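Local coordinates for protein Rab GDP-dissociation inhibitor (Saccharomyces cerevisiae, PDB 2BCG) that keeps Rab GTPases such as SEC4 in the GDP-bound state by inhibiting GDP dissociation, and extracts GDP-bound YPT7 from vacuolar membranes, at residues E180-F185 / S190-I195; E155-Y160 / R218-C223. All blocks are in the same frame, centred on the assembly; numbering follows the deposited sequence. Where two conformers were deposited one is given.

Contact 1. Residues E180-F185 / S190-I195; sequences EVYYKF and STKEFI. With GER (geran-8-yl geran), chain C.
Lys192 lays its aliphatic chain across one face of the Tyr182 ring. Lys192 CG makes the CH-pi contact, 3.9 Å from the Tyr182 ring centroid and 29° off the ring normal. The ring carbon nearest to Lys192 CG is Tyr182 CD1, 3.4 Å away. Lys192 CG sits beside its own backbone N (chi1 -62°), and from there the extended chain carries NZ past the ring to a salt bridge with Asp179. Further along, Phe194 turns to the lipid instead: its CG is anti to the backbone N (chi1 175°), and Phe194 CZ reaches to 3.6 Å from C19 of the geranylgeranyl group of chain C. Ile195 comes back to the tyrosine. Its CG2 lies in the ring plane at the edge, 3.5 Å from Tyr182 OH, while Ile195 CD1 approaches Tyr182 CE2 at 3.8 Å. Tyr182 is buried, and its OH hydrogen-bonds to Tyr207 OH. With an alanine here, Lys192 would probably lose the face it lies over, Tyr207 its hydroxyl mate, and a gap would be likely to open beside Ile195. Two consecutive helices, joined by a short link, thus pack through one aromatic side chain, in the helical domain whose pocket holds the Rab prenyl groups.

Contact 2. Residues E155-Y160 / R218-C223; sequences EWISSY and RILLYC. With GER (geran-8-yl geran), chain D.
Glu155 O is gripped twice by Ser159, weakly each time: by Ser159 N at 3.0 Å and by Ser159 OG at 3.2 Å, in the last turn of the helix that presses Ile157 against Ile219 and Leu220. Across the contact everything is apolar. The two branches of Ile157 divide the work. Its CD1 is folded back toward CG2 (chi2 -82°), which sets the two methyls next to each other. Ile157 CD1 meets Ile219 CG2 at 3.9 Å, the Ile219 side chain lying roughly perpendicular to that of Ile157. Beside it, CG2 of Ile157 touches Leu220 CD1 at 4.0 Å; the Leu220 tip reaches over to Ile157, the two side chains running antiparallel alongside. The same Ile157 methyl also faces the lipid, lying 3.7 Å from C4 of the geranylgeranyl group of chain D. Ser158 CB touches that C4 as well, and Glu155 uses its aliphatic CG against C9, 3.7 Å away. From the second helix, Cys223 CB comes within 3.6 Å of the lipid's C3, with SG close by, so both helices wall the pocket. Phe216, earlier on the same helix as 218-223, also touches Ile157. Around the pair, helix 189-199 packs Ile195 on Ile219 and Met199 on Cys223, while helix 178-184 brings Val181 against Trp156.

How the contacts relate
From the N terminus the chain first lays down 155-160 at the end of helix 144-159, then passes through 180-185 and 190-195 before reaching 218-223 in helix 212-229. Contact 1 closes a very short loop of four residues; contact 2 closes a long one of 57, which encloses contact 1 entirely, so the loops nest and do not cross. Their centres lie 14 Å apart, yet the contacts touch, with Phe185 CZ 3.5 Å from Trp156 CB. Together they tie four helices into one bundle. Phe194 of contact 1 and Cys223 of contact 2 both line the pocket of the chain C lipid, while contact 2 also lines that of chain D.

Contact 1. Residues E180-F185 / S190-I195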
ATOM      1  N   GLU A 180      15.291   4.665  34.668  1.00 25.18           N
ATOM      2  CA  GLU A 180      14.925   5.485  35.817  1.00 25.19           C
ATOM      3  C   GLU A 180      13.426   5.652  35.949  1.00 24.48           C
ATOM      4  O   GLU A 180      12.891   5.659  37.053  1.00 24.67           O
ATOM      5  CB  GLU A 180      15.613   6.851  35.756  1.00 25.27           C
ATOM      6  CG  GLU A 180      17.120   6.763  35.943  1.00 27.71           C
ATOM      7  CD  GLU A 180      17.802   8.112  35.804  1.00 29.36           C
ATOM      8  OE1 GLU A 180      17.251   9.005  35.121  1.00 29.09           O
ATOM      9  OE2 GLU A 180      18.896   8.269  36.381  1.00 32.55           O
ATOM     10  N   VAL A 181      12.720   5.735  34.819  1.00 24.05           N
ATOM     11  CA  VAL A 181      11.274   5.777  34.852  1.00 23.51           C
ATOM     12  C   VAL A 181      10.713   4.451  35.420  1.00 23.06           C
ATOM     13  O   VAL A 181       9.798   4.455  36.248  1.00 23.21           O
ATOM     14  CB  VAL A 181      10.671   6.089  33.429  1.00 23.24           C
ATOM     15  CG1 VAL A 181       9.183   5.832  33.402  1.00 23.86           C
ATOM     16  CG2 VAL A 181      10.968   7.529  33.004  1.00 24.42           C
ATOM     17  N   TYR A 182      11.297   3.325  34.990  1.00 22.25           N
ATOM     18  CA  TYR A 182      10.874   2.012  35.462  1.00 20.88           C
ATOM     19  C   TYR A 182      11.087   1.922  36.983  1.00 21.77           C
ATOM     20  O   TYR A 182      10.215   1.426  37.713  1.00 22.14           O
ATOM     21  CB  TYR A 182      11.660   0.905  34.741  1.00 19.41           C
ATOM     22  CG  TYR A 182      11.276   0.587  33.274  1.00 18.01           C
ATOM     23  CD1 TYR A 182      12.255   0.178  32.369  1.00 17.66           C
ATOM     24  CD2 TYR A 182       9.951   0.676  32.823  1.00 19.60           C
ATOM     25  CE1 TYR A 182      11.931  -0.184  31.035  1.00 16.69           C
ATOM     26  CE2 TYR A 182       9.602   0.325  31.470  1.00 17.37           C
ATOM     27  CZ  TYR A 182      10.616  -0.096  30.602  1.00 17.30           C
ATOM     28  OH  TYR A 182      10.276  -0.434  29.289  1.00 18.32           O
ATOM     29  N   TYR A 183      12.220   2.466  37.436  1.00 22.30           N
ATOM     30  CA  TYR A 183      12.584   2.457  38.867  1.00 22.65           C
ATOM     31  C   TYR A 183      11.567   3.195  39.724  1.00 22.97           C
ATOM     32  O   TYR A 183      11.195   2.694  40.790  1.00 23.32           O
ATOM     33  CB  TYR A 183      13.966   3.069  39.064  1.00 22.85           C
ATOM     34  CG  TYR A 183      14.615   2.736  40.396  1.00 22.60           C
ATOM     35  CD1 TYR A 183      15.234   1.501  40.601  1.00 21.71           C
ATOM     36  CD2 TYR A 183      14.677   3.690  41.415  1.00 23.06           C
ATOM     37  CE1 TYR A 183      15.879   1.199  41.826  1.00 22.78           C
ATOM     38  CE2 TYR A 183      15.298   3.402  42.632  1.00 20.68           C
ATOM     39  CZ  TYR A 183      15.893   2.164  42.823  1.00 22.20           C
ATOM     40  OH  TYR A 183      16.534   1.873  44.021  1.00 22.34           O
ATOM     41  N   LYS A 184      11.115   4.363  39.263  1.00 23.56           N
ATOM     42  CA  LYS A 184      10.121   5.148  40.002  1.00 24.38           C
ATOM     43  C   LYS A 184       8.895   4.275  40.306  1.00 24.21           C
ATOM     44  O   LYS A 184       8.298   4.365  41.378  1.00 24.73           O
ATOM     45  CB  LYS A 184       9.751   6.423  39.223  0.60 24.84           C
ATOM     46  CG  LYS A 184       8.588   7.259  39.800  0.60 26.34           C
ATOM     47  CD  LYS A 184       9.007   8.183  40.959  0.60 28.57           C
ATOM     48  CE  LYS A 184       9.901   9.322  40.488  0.60 28.75           C
ATOM     49  NZ  LYS A 184      10.100  10.330  41.566  0.60 29.39           N
ATOM     50  N   PHE A 185       8.535   3.402  39.363  1.00 23.93           N
ATOM     51  CA  PHE A 185       7.392   2.522  39.541  1.00 23.56           C
ATOM     52  C   PHE A 185       7.739   1.127  40.048  1.00 23.80           C
ATOM     53  O   PHE A 185       6.856   0.287  40.165  1.00 24.46           O
ATOM     54  CB  PHE A 185       6.622   2.451  38.221  1.00 23.71           C
ATOM     55  CG  PHE A 185       6.078   3.775  37.810  1.00 23.47           C
ATOM     56  CD1 PHE A 185       6.745   4.536  36.867  1.00 24.58           C
ATOM     57  CD2 PHE A 185       4.945   4.297  38.426  1.00 23.90           C
ATOM     58  CE1 PHE A 185       6.250   5.785  36.498  1.00 24.89           C
ATOM     59  CE2 PHE A 185       4.444   5.552  38.065  1.00 24.29           C
ATOM     60  CZ  PHE A 185       5.103   6.288  37.108  1.00 23.63           C
ATOM     61  N   SER A 190      11.553  -8.605  34.001  1.00 26.40           N
ATOM     62  CA  SER A 190      10.612  -9.231  33.052  1.00 25.99           C
ATOM     63  C   SER A 190       9.548  -8.221  32.584  1.00 24.56           C
ATOM     64  O   SER A 190       9.183  -8.205  31.404  1.00 23.72           O
ATOM     65  CB  SER A 190       9.998 -10.530  33.588  1.00 26.71           C
ATOM     66  OG  SER A 190       9.350 -10.327  34.818  1.00 30.07           O
ATOM     67  N   THR A 191       9.104  -7.350  33.489  1.00 23.17           N
ATOM     68  CA  THR A 191       8.124  -6.298  33.147  1.00 22.36           C
ATOM     69  C   THR A 191       8.749  -5.253  32.238  1.00 21.42           C
ATOM     70  O   THR A 191       8.122  -4.800  31.259  1.00 19.58           O
ATOM     71  CB  THR A 191       7.531  -5.651  34.412  1.00 22.61           C
ATOM     72  OG1 THR A 191       6.829  -6.648  35.149  1.00 25.85           O
ATOM     73  CG2 THR A 191       6.563  -4.551  34.096  1.00 20.95           C
ATOM     74  N   LYS A 192       9.998  -4.909  32.511  1.00 21.96           N
ATOM     75  CA  LYS A 192      10.720  -3.991  31.638  1.00 22.34           C
ATOM     76  C   LYS A 192      10.757  -4.563  30.221  1.00 22.50           C
ATOM     77  O   LYS A 192      10.462  -3.826  29.279  1.00 22.50           O
ATOM     78  CB  LYS A 192      12.127  -3.707  32.149  1.00 23.63           C
ATOM     79  CG  LYS A 192      12.214  -3.030  33.511  1.00 24.39           C
ATOM     80  CD  LYS A 192      13.696  -2.768  33.770  1.00 26.45           C
ATOM     81  CE  LYS A 192      14.010  -2.601  35.234  1.00 26.62           C
ATOM     82  NZ  LYS A 192      15.461  -2.266  35.394  1.00 26.63           N
ATOM     83  N   GLU A 193      11.101  -5.853  30.077  1.00 22.97           N
ATOM     84  CA  GLU A 193      11.206  -6.512  28.746  1.00 23.75           C
ATOM     85  C   GLU A 193       9.866  -6.474  28.032  1.00 22.12           C
ATOM     86  O   GLU A 193       9.791  -6.146  26.839  1.00 21.67           O
ATOM     87  CB  GLU A 193      11.711  -7.968  28.850  1.00 24.20           C
ATOM     88  CG  GLU A 193      11.203  -8.904  27.695  1.00 27.38           C
ATOM     89  CD  GLU A 193      11.798 -10.310  27.718  1.00 26.20           C
ATOM     90  OE1 GLU A 193      11.041 -11.319  27.851  1.00 31.53           O
ATOM     91  OE2 GLU A 193      13.022 -10.403  27.586  1.00 31.24           O
ATOM     92  N   PHE A 194       8.806  -6.782  28.765  1.00 20.25           N
ATOM     93  CA  PHE A 194       7.458  -6.753  28.203  1.00 19.31           C
ATOM     94  C   PHE A 194       7.066  -5.356  27.705  1.00 18.90           C
ATOM     95  O   PHE A 194       6.591  -5.188  26.571  1.00 18.18           O
ATOM     96  CB  PHE A 194       6.411  -7.254  29.196  1.00 19.37           C
ATOM     97  CG  PHE A 194       5.019  -7.121  28.677  1.00 20.20           C
ATOM     98  CD1 PHE A 194       4.477  -8.084  27.804  1.00 20.53           C
ATOM     99  CD2 PHE A 194       4.257  -5.989  28.990  1.00 19.61           C
ATOM    100  CE1 PHE A 194       3.181  -7.920  27.287  1.00 20.90           C
ATOM    101  CE2 PHE A 194       2.971  -5.814  28.474  1.00 20.67           C
ATOM    102  CZ  PHE A 194       2.426  -6.787  27.625  1.00 21.55           C
ATOM    103  N   ILE A 195       7.241  -4.335  28.544  1.00 18.78           N
ATOM    104  CA  ILE A 195       6.885  -2.988  28.130  1.00 17.99           C
ATOM    105  C   ILE A 195       7.752  -2.544  26.961  1.00 18.03           C
ATOM    106  O   ILE A 195       7.220  -2.056  25.946  1.00 19.05           O
ATOM    107  CB  ILE A 195       7.042  -1.969  29.278  1.00 17.10           C
ATOM    108  CG1 ILE A 195       6.022  -2.294  30.363  1.00 17.93           C
ATOM    109  CG2 ILE A 195       6.852  -0.506  28.751  1.00 18.33           C
ATOM    110  CD1 ILE A 195       6.343  -1.601  31.711  1.00 18.76           C
TER
HETATM  111  C1  GER C4000      -8.758   4.770  26.970  1.00 64.05           C
HETATM  112  C2  GER C4000      -8.994   3.246  26.990  1.00 64.74           C
HETATM  113  C3  GER C4000      -8.534   2.415  28.021  1.00 63.65           C
HETATM  114  C4  GER C4000      -7.763   2.996  29.221  1.00 64.36           C
HETATM  115  C5  GER C4000      -8.803   0.891  27.977  1.00 63.21           C
HETATM  116  C6  GER C4000      -7.984   0.160  26.893  1.00 67.19           C
HETATM  117  C7  GER C4000      -6.748  -0.311  27.361  1.00 59.43           C
HETATM  118  C8  GER C4000      -5.496  -0.143  26.748  1.00 64.88           C
HETATM  119  C9  GER C4000      -5.400   0.658  25.445  1.00 61.02           C
HETATM  120  C10 GER C4000      -4.200  -0.703  27.386  1.00 55.16           C
HETATM  121  C11 GER C4000      -3.715  -2.094  26.920  1.00 62.53           C
HETATM  122  C12 GER C4000      -2.930  -2.637  27.950  1.00 52.76           C
HETATM  123  C13 GER C4000      -1.765  -3.420  27.964  1.00 59.15           C
HETATM  124  C14 GER C4000      -1.070  -3.874  26.670  1.00 54.56           C
HETATM  125  C15 GER C4000      -1.179  -3.820  29.332  1.00 50.32           C
HETATM  126  C16 GER C4000      -0.586  -5.234  29.383  1.00 55.88           C
HETATM  127  C17 GER C4000      -0.986  -5.921  30.533  1.00 53.63           C
HETATM  128  C18 GER C4000      -0.546  -7.148  31.049  1.00 52.09           C
HETATM  129  C19 GER C4000       0.539  -8.005  30.384  1.00 52.11           C
HETATM  130  C20 GER C4000      -1.169  -7.667  32.336  1.00 52.59           C

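Contact 2. Residues E155-Y160 / R218-C223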
ATOM      1  N   GLU A 155      -1.070   4.255  34.220  1.00 33.44           N
ATOM      2  CA  GLU A 155      -1.902   5.385  34.658  1.00 35.09           C
ATOM      3  C   GLU A 155      -1.144   6.713  34.542  1.00 35.05           C
ATOM      4  O   GLU A 155      -1.737   7.755  34.247  1.00 35.41           O
ATOM      5  CB  GLU A 155      -2.407   5.170  36.093  1.00 34.80           C
ATOM      6  CG  GLU A 155      -3.570   4.164  36.208  1.00 36.12           C
ATOM      7  CD  GLU A 155      -3.874   3.765  37.655  1.00 35.81           C
ATOM      8  OE1 GLU A 155      -2.997   3.957  38.540  1.00 38.86           O
ATOM      9  OE2 GLU A 155      -4.986   3.253  37.908  1.00 39.12           O
ATOM     10  N   TRP A 156       0.162   6.663  34.765  1.00 35.42           N
ATOM     11  CA  TRP A 156       1.024   7.824  34.586  1.00 35.91           C
ATOM     12  C   TRP A 156       1.173   8.175  33.099  1.00 36.98           C
ATOM     13  O   TRP A 156       1.093   9.358  32.735  1.00 37.57           O
ATOM     14  CB  TRP A 156       2.373   7.591  35.269  1.00 34.18           C
ATOM     15  CG  TRP A 156       3.441   8.567  34.905  1.00 33.51           C
ATOM     16  CD1 TRP A 156       3.590   9.842  35.381  1.00 32.17           C
ATOM     17  CD2 TRP A 156       4.539   8.340  34.018  1.00 32.15           C
ATOM     18  NE1 TRP A 156       4.704  10.425  34.830  1.00 32.05           N
ATOM     19  CE2 TRP A 156       5.309   9.527  33.991  1.00 31.03           C
ATOM     20  CE3 TRP A 156       4.947   7.250  33.235  1.00 32.03           C
ATOM     21  CZ2 TRP A 156       6.457   9.656  33.207  1.00 32.61           C
ATOM     22  CZ3 TRP A 156       6.090   7.379  32.451  1.00 32.42           C
ATOM     23  CH2 TRP A 156       6.833   8.576  32.443  1.00 33.01           C
ATOM     24  N   ILE A 157       1.367   7.159  32.249  1.00 37.58           N
ATOM     25  CA  ILE A 157       1.366   7.327  30.783  1.00 38.37           C
ATOM     26  C   ILE A 157       0.106   8.082  30.331  1.00 39.13           C
ATOM     27  O   ILE A 157       0.193   9.024  29.544  1.00 39.86           O
ATOM     28  CB  ILE A 157       1.445   5.958  30.003  1.00 38.11           C
ATOM     29  CG1 ILE A 157       2.749   5.193  30.291  1.00 37.25           C
ATOM     30  CG2 ILE A 157       1.241   6.168  28.475  1.00 37.90           C
ATOM     31  CD1 ILE A 157       3.969   5.626  29.498  1.00 35.29           C
ATOM     32  N   SER A 158      -1.051   7.664  30.838  1.00 40.04           N
ATOM     33  CA  SER A 158      -2.334   8.255  30.454  1.00 40.89           C
ATOM     34  C   SER A 158      -2.536   9.684  30.991  1.00 41.55           C
ATOM     35  O   SER A 158      -3.137  10.525  30.316  1.00 41.75           O
ATOM     36  CB  SER A 158      -3.484   7.357  30.912  1.00 40.87           C
ATOM     37  OG  SER A 158      -4.700   7.736  30.282  1.00 41.51           O
ATOM     38  N   SER A 159      -2.014   9.946  32.191  1.00 42.09           N
ATOM     39  CA  SER A 159      -2.252  11.206  32.907  1.00 42.85           C
ATOM     40  C   SER A 159      -1.215  12.282  32.667  1.00 43.22           C
ATOM     41  O   SER A 159      -1.398  13.434  33.083  1.00 43.70           O
ATOM     42  CB  SER A 159      -2.344  10.948  34.407  1.00 42.81           C
ATOM     43  OG  SER A 159      -3.561  10.300  34.701  1.00 43.59           O
ATOM     44  N   TYR A 160      -0.116  11.915  32.026  1.00 43.28           N
ATOM     45  CA  TYR A 160       0.956  12.863  31.806  1.00 43.59           C
ATOM     46  C   TYR A 160       0.533  13.906  30.772  1.00 44.25           C
ATOM     47  O   TYR A 160       0.155  13.571  29.643  1.00 44.04           O
ATOM     48  CB  TYR A 160       2.235  12.138  31.393  1.00 42.93           C
ATOM     49  CG  TYR A 160       3.416  13.037  31.099  1.00 43.39           C
ATOM     50  CD1 TYR A 160       4.446  13.189  32.022  1.00 41.58           C
ATOM     51  CD2 TYR A 160       3.511  13.715  29.883  1.00 42.06           C
ATOM     52  CE1 TYR A 160       5.540  14.004  31.748  1.00 41.66           C
ATOM     53  CE2 TYR A 160       4.588  14.535  29.602  1.00 41.60           C
ATOM     54  CZ  TYR A 160       5.598  14.676  30.538  1.00 43.34           C
ATOM     55  OH  TYR A 160       6.669  15.484  30.244  1.00 42.32           O
ATOM     56  N   ARG A 218       6.283   6.065  22.213  1.00 21.29           N
ATOM     57  CA  ARG A 218       5.981   4.751  21.596  1.00 20.65           C
ATOM     58  C   ARG A 218       4.941   3.965  22.408  1.00 20.00           C
ATOM     59  O   ARG A 218       4.038   3.362  21.834  1.00 18.29           O
ATOM     60  CB  ARG A 218       7.236   3.894  21.394  1.00 20.90           C
ATOM     61  CG  ARG A 218       8.245   4.339  20.318  1.00 24.13           C
ATOM     62  CD  ARG A 218       9.416   3.375  20.407  1.00 28.63           C
ATOM     63  NE  ARG A 218      10.406   3.480  19.346  1.00 31.50           N
ATOM     64  CZ  ARG A 218      10.866   2.463  18.618  1.00 31.81           C
ATOM     65  NH1 ARG A 218      10.441   1.214  18.827  1.00 31.36           N
ATOM     66  NH2 ARG A 218      11.776   2.693  17.676  1.00 34.90           N
ATOM     67  N   ILE A 219       5.066   3.965  23.739  1.00 19.14           N
ATOM     68  CA  ILE A 219       4.114   3.290  24.595  1.00 19.35           C
ATOM     69  C   ILE A 219       2.738   3.946  24.523  1.00 19.34           C
ATOM     70  O   ILE A 219       1.718   3.271  24.412  1.00 19.50           O
ATOM     71  CB  ILE A 219       4.637   3.247  26.061  1.00 19.23           C
ATOM     72  CG1 ILE A 219       5.942   2.440  26.120  1.00 18.57           C
ATOM     73  CG2 ILE A 219       3.555   2.682  27.001  1.00 18.77           C
ATOM     74  CD1 ILE A 219       6.773   2.733  27.367  1.00 20.28           C
ATOM     75  N   LEU A 220       2.700   5.282  24.598  1.00 20.37           N
ATOM     76  CA  LEU A 220       1.450   5.987  24.356  1.00 20.38           C
ATOM     77  C   LEU A 220       0.823   5.656  22.985  1.00 19.36           C
ATOM     78  O   LEU A 220      -0.386   5.379  22.923  1.00 19.65           O
ATOM     79  CB  LEU A 220       1.664   7.492  24.488  1.00 21.11           C
ATOM     80  CG  LEU A 220       0.435   8.395  24.436  1.00 23.77           C
ATOM     81  CD1 LEU A 220      -0.585   8.114  25.539  1.00 25.29           C
ATOM     82  CD2 LEU A 220       0.961   9.829  24.489  1.00 24.55           C
ATOM     83  N   LEU A 221       1.652   5.672  21.931  1.00 19.23           N
ATOM     84  CA  LEU A 221       1.211   5.294  20.556  1.00 19.20           C
ATOM     85  C   LEU A 221       0.603   3.890  20.550  1.00 19.14           C
ATOM     86  O   LEU A 221      -0.446   3.671  19.955  1.00 18.99           O
ATOM     87  CB  LEU A 221       2.356   5.386  19.546  1.00 19.31           C
ATOM     88  CG  LEU A 221       2.047   4.924  18.104  1.00 19.59           C
ATOM     89  CD1 LEU A 221       0.898   5.722  17.468  1.00 20.64           C
ATOM     90  CD2 LEU A 221       3.269   4.942  17.238  1.00 20.30           C
ATOM     91  N   TYR A 222       1.253   2.940  21.219  1.00 18.35           N
ATOM     92  CA  TYR A 222       0.718   1.579  21.284  1.00 18.11           C
ATOM     93  C   TYR A 222      -0.644   1.548  21.958  1.00 18.47           C
ATOM     94  O   TYR A 222      -1.592   0.934  21.445  1.00 18.68           O
ATOM     95  CB  TYR A 222       1.691   0.664  22.043  1.00 17.32           C
ATOM     96  CG  TYR A 222       1.311  -0.806  22.053  1.00 17.91           C
ATOM     97  CD1 TYR A 222       0.329  -1.283  22.938  1.00 17.61           C
ATOM     98  CD2 TYR A 222       1.946  -1.711  21.187  1.00 16.83           C
ATOM     99  CE1 TYR A 222      -0.032  -2.642  22.957  1.00 17.61           C
ATOM    100  CE2 TYR A 222       1.601  -3.077  21.186  1.00 16.34           C
ATOM    101  CZ  TYR A 222       0.614  -3.530  22.080  1.00 17.49           C
ATOM    102  OH  TYR A 222       0.253  -4.865  22.063  1.00 19.36           O
ATOM    103  N   CYS A 223      -0.747   2.179  23.134  1.00 19.16           N
ATOM    104  CA  CYS A 223      -2.003   2.185  23.877  1.00 20.86           C
ATOM    105  C   CYS A 223      -3.113   2.904  23.110  1.00 20.32           C
ATOM    106  O   CYS A 223      -4.231   2.408  23.032  1.00 20.38           O
ATOM    107  CB  CYS A 223      -1.824   2.825  25.253  1.00 21.42           C
ATOM    108  SG  CYS A 223      -0.694   1.894  26.314  1.00 25.34           S
TER
HETATM  109  C1  GER D2000      -4.448   5.638  26.644  1.00 51.47           C
HETATM  110  C2  GER D2000      -4.424   4.286  27.400  1.00 52.02           C
HETATM  111  C3  GER D2000      -3.403   3.868  28.271  1.00 51.01           C
HETATM  112  C4  GER D2000      -2.165   4.729  28.572  1.00 51.43           C
HETATM  113  C5  GER D2000      -3.517   2.485  28.932  1.00 51.52           C
HETATM  114  C6  GER D2000      -3.894   2.547  30.419  1.00 50.88           C
HETATM  115  C7  GER D2000      -4.247   1.282  30.903  1.00 49.83           C
HETATM  116  C8  GER D2000      -4.300   0.824  32.226  1.00 48.99           C
HETATM  117  C9  GER D2000      -3.954   1.750  33.405  1.00 48.29           C
HETATM  118  C10 GER D2000      -4.739  -0.628  32.498  1.00 47.50           C
HETATM  119  C11 GER D2000      -3.580  -1.569  32.871  1.00 45.01           C
HETATM  120  C12 GER D2000      -4.070  -2.744  33.444  1.00 42.40           C
HETATM  121  C13 GER D2000      -3.373  -3.844  33.948  1.00 40.50           C
HETATM  122  C14 GER D2000      -1.847  -3.923  33.932  1.00 39.40           C
HETATM  123  C15 GER D2000      -4.159  -5.017  34.531  1.00 39.28           C
HETATM  124  C16 GER D2000      -4.327  -4.858  36.035  1.00 37.80           C
HETATM  125  C17 GER D2000      -4.791  -6.034  36.605  1.00 37.47           C
HETATM  126  C18 GER D2000      -4.505  -6.500  37.884  1.00 36.99           C
HETATM  127  C19 GER D2000      -3.590  -5.685  38.822  1.00 37.00           C
HETATM  128  C20 GER D2000      -5.117  -7.837  38.350  1.00 37.76           C